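Local atomic coordinates of uncharacterized protein (Bacteroides eggerthii DSM 20697, PDB entry 4ECO), a protein that is of unknown function but, as a solenoid built of leucine-rich repeats, probably binds other proteins. Residues 335-339 against 340-344. Numbering follows the deposited sequence.
Sequences LECLY and NQLEG
N340 reaches back over three residues to C337, its ND2 giving a hydrogen bond to C337 O at 3.0 Å. C337 O lies almost in the plane of the N340 amide, yet ND2 meets the carbonyl from well above its plane, off the lone pairs, while the N-H...O angle is 157°. Setting CG at a chi1 of -91° brings the amide back against the C337 carbonyl. The buried amide has further partners in the preceding repeat, ND2 donating to I312 O as well and OD1 accepting from L317 N. This is the asparagine of the leucine-rich repeat consensus LxxLxLxxNxL, which follows the short strand 334-336 and joins successive coils of the solenoid. With an alanine here, I312 O and L317 N would probably lose their side-chain partners, and C337 O would keep N363 ND2 but lose its link to the turn. N363, an asparagine of the following repeat, donates to C337 O too, and its OD1 accepts from L342 N. Two residues past N340, L342 turns into the interior, where its CD1 packs against C337 CB at 3.8 Å; chi1 (-63°) places CG anti to the carbonyl carbon, and the CD1 branch extends from there to C337.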
ATOM      1  N   LEU A 335       4.770   8.566   3.675  1.00 39.74           N
ATOM      2  CA  LEU A 335       6.054   7.923   3.420  1.00 38.22           C
ATOM      3  C   LEU A 335       5.849   6.452   3.152  1.00 43.27           C
ATOM      4  O   LEU A 335       5.149   5.774   3.933  1.00 43.49           O
ATOM      5  CB  LEU A 335       7.022   8.135   4.592  1.00 37.84           C
ATOM      6  CG  LEU A 335       8.401   7.495   4.494  1.00 40.77           C
ATOM      7  CD1 LEU A 335       9.226   8.082   3.312  1.00 40.17           C
ATOM      8  CD2 LEU A 335       9.130   7.635   5.803  1.00 44.33           C
ATOM      9  N   GLU A 336       6.430   5.965   2.032  1.00 38.21           N
ATOM     10  CA  GLU A 336       6.401   4.543   1.696  1.00 37.87           C
ATOM     11  C   GLU A 336       7.823   4.163   1.260  1.00 44.81           C
ATOM     12  O   GLU A 336       8.450   4.893   0.475  1.00 45.04           O
ATOM     13  CB  GLU A 336       5.290   4.151   0.671  1.00 38.37           C
ATOM     14  CG  GLU A 336       5.523   4.408  -0.822  1.00 40.86           C
ATOM     15  CD  GLU A 336       6.444   3.457  -1.571  1.00 53.34           C
ATOM     16  OE1 GLU A 336       6.712   2.347  -1.059  1.00 43.20           O
ATOM     17  OE2 GLU A 336       6.895   3.821  -2.679  1.00 54.69           O
ATOM     18  N   CYS A 337       8.350   3.054   1.837  1.00 43.04           N
ATOM     19  CA  CYS A 337       9.687   2.512   1.559  1.00 43.36           C
ATOM     20  C   CYS A 337       9.597   1.011   1.261  1.00 43.54           C
ATOM     21  O   CYS A 337      10.524   0.266   1.596  1.00 42.48           O
ATOM     22  CB  CYS A 337      10.655   2.781   2.709  1.00 45.51           C
ATOM     23  SG  CYS A 337      10.657   4.479   3.305  1.00 51.07           S
ATOM     24  N   LEU A 338       8.496   0.568   0.635  1.00 38.64           N
ATOM     25  CA  LEU A 338       8.318  -0.825   0.244  1.00 38.76           C
ATOM     26  C   LEU A 338       9.506  -1.341  -0.545  1.00 43.98           C
ATOM     27  O   LEU A 338      10.020  -0.633  -1.407  1.00 46.60           O
ATOM     28  CB  LEU A 338       7.062  -0.976  -0.612  1.00 38.68           C
ATOM     29  CG  LEU A 338       5.724  -0.968   0.098  1.00 44.49           C
ATOM     30  CD1 LEU A 338       4.626  -0.583  -0.870  1.00 45.10           C
ATOM     31  CD2 LEU A 338       5.404  -2.330   0.650  1.00 46.22           C
ATOM     32  N   TYR A 339       9.965  -2.548  -0.234  1.00 38.46           N
ATOM     33  CA  TYR A 339      11.035  -3.250  -0.928  1.00 38.58           C
ATOM     34  C   TYR A 339      12.295  -2.404  -1.056  1.00 44.00           C
ATOM     35  O   TYR A 339      12.710  -2.014  -2.154  1.00 44.25           O
ATOM     36  CB  TYR A 339      10.575  -3.731  -2.320  1.00 39.79           C
ATOM     37  CG  TYR A 339       9.295  -4.528  -2.295  1.00 41.81           C
ATOM     38  CD1 TYR A 339       9.305  -5.888  -2.014  1.00 43.69           C
ATOM     39  CD2 TYR A 339       8.073  -3.926  -2.558  1.00 43.05           C
ATOM     40  CE1 TYR A 339       8.124  -6.635  -2.008  1.00 44.58           C
ATOM     41  CE2 TYR A 339       6.887  -4.662  -2.553  1.00 44.39           C
ATOM     42  CZ  TYR A 339       6.918  -6.019  -2.284  1.00 54.49           C
ATOM     43  OH  TYR A 339       5.749  -6.744  -2.293  1.00 62.62           O
ATOM     44  N   ASN A 340      12.901  -2.131   0.088  1.00 40.88           N
ATOM     45  CA  ASN A 340      14.188  -1.459   0.197  1.00 41.15           C
ATOM     46  C   ASN A 340      15.102  -2.439   0.935  1.00 45.99           C
ATOM     47  O   ASN A 340      14.782  -3.628   0.982  1.00 45.83           O
ATOM     48  CB  ASN A 340      14.057  -0.082   0.884  1.00 41.95           C
ATOM     49  CG  ASN A 340      13.825   1.079  -0.059  1.00 55.27           C
ATOM     50  OD1 ASN A 340      14.775   1.704  -0.545  1.00 44.59           O
ATOM     51  ND2 ASN A 340      12.562   1.443  -0.276  1.00 40.73           N
ATOM     52  N   GLN A 341      16.198  -1.970   1.527  1.00 43.10           N
ATOM     53  CA  GLN A 341      17.104  -2.829   2.276  1.00 43.70           C
ATOM     54  C   GLN A 341      17.298  -2.274   3.675  1.00 49.89           C
ATOM     55  O   GLN A 341      18.386  -2.422   4.250  1.00 52.45           O
ATOM     56  CB  GLN A 341      18.445  -2.902   1.551  1.00 45.63           C
ATOM     57  CG  GLN A 341      18.505  -3.765   0.312  1.00 48.40           C
ATOM     58  CD  GLN A 341      19.956  -3.813  -0.106  1.00 85.16           C
ATOM     59  OE1 GLN A 341      20.441  -2.927  -0.819  1.00 78.11           O
ATOM     60  NE2 GLN A 341      20.719  -4.776   0.439  1.00 87.27           N
ATOM     61  N   LEU A 342      16.267  -1.552   4.183  1.00 44.25           N
ATOM     62  CA  LEU A 342      16.305  -0.872   5.480  1.00 43.89           C
ATOM     63  C   LEU A 342      16.624  -1.871   6.576  1.00 51.63           C
ATOM     64  O   LEU A 342      15.937  -2.880   6.710  1.00 53.44           O
ATOM     65  CB  LEU A 342      14.984  -0.129   5.780  1.00 42.09           C
ATOM     66  CG  LEU A 342      14.564   1.022   4.846  1.00 43.40           C
ATOM     67  CD1 LEU A 342      13.176   1.463   5.168  1.00 42.53           C
ATOM     68  CD2 LEU A 342      15.472   2.213   4.977  1.00 43.65           C
ATOM     69  N   GLU A 343      17.724  -1.633   7.294  1.00 47.95           N
ATOM     70  CA  GLU A 343      18.219  -2.513   8.354  1.00 47.34           C
ATOM     71  C   GLU A 343      18.381  -1.756   9.682  1.00 52.04           C
ATOM     72  O   GLU A 343      18.607  -0.531   9.675  1.00 51.28           O
ATOM     73  CB  GLU A 343      19.562  -3.153   7.942  1.00 48.80           C
ATOM     74  CG  GLU A 343      20.682  -2.146   7.709  1.00 59.64           C
ATOM     75  CD  GLU A 343      21.965  -2.640   7.076  1.00 82.45           C
ATOM     76  OE1 GLU A 343      21.984  -3.773   6.542  1.00 84.16           O
ATOM     77  OE2 GLU A 343      22.944  -1.859   7.072  1.00 71.22           O
ATOM     78  N   GLY A 344      18.282  -2.511  10.788  1.00 48.92           N
ATOM     79  CA  GLY A 344      18.487  -2.040  12.150  1.00 49.53           C
ATOM     80  C   GLY A 344      17.436  -1.102  12.679  1.00 53.33           C
ATOM     81  O   GLY A 344      16.267  -1.168  12.266  1.00 52.64           O
TER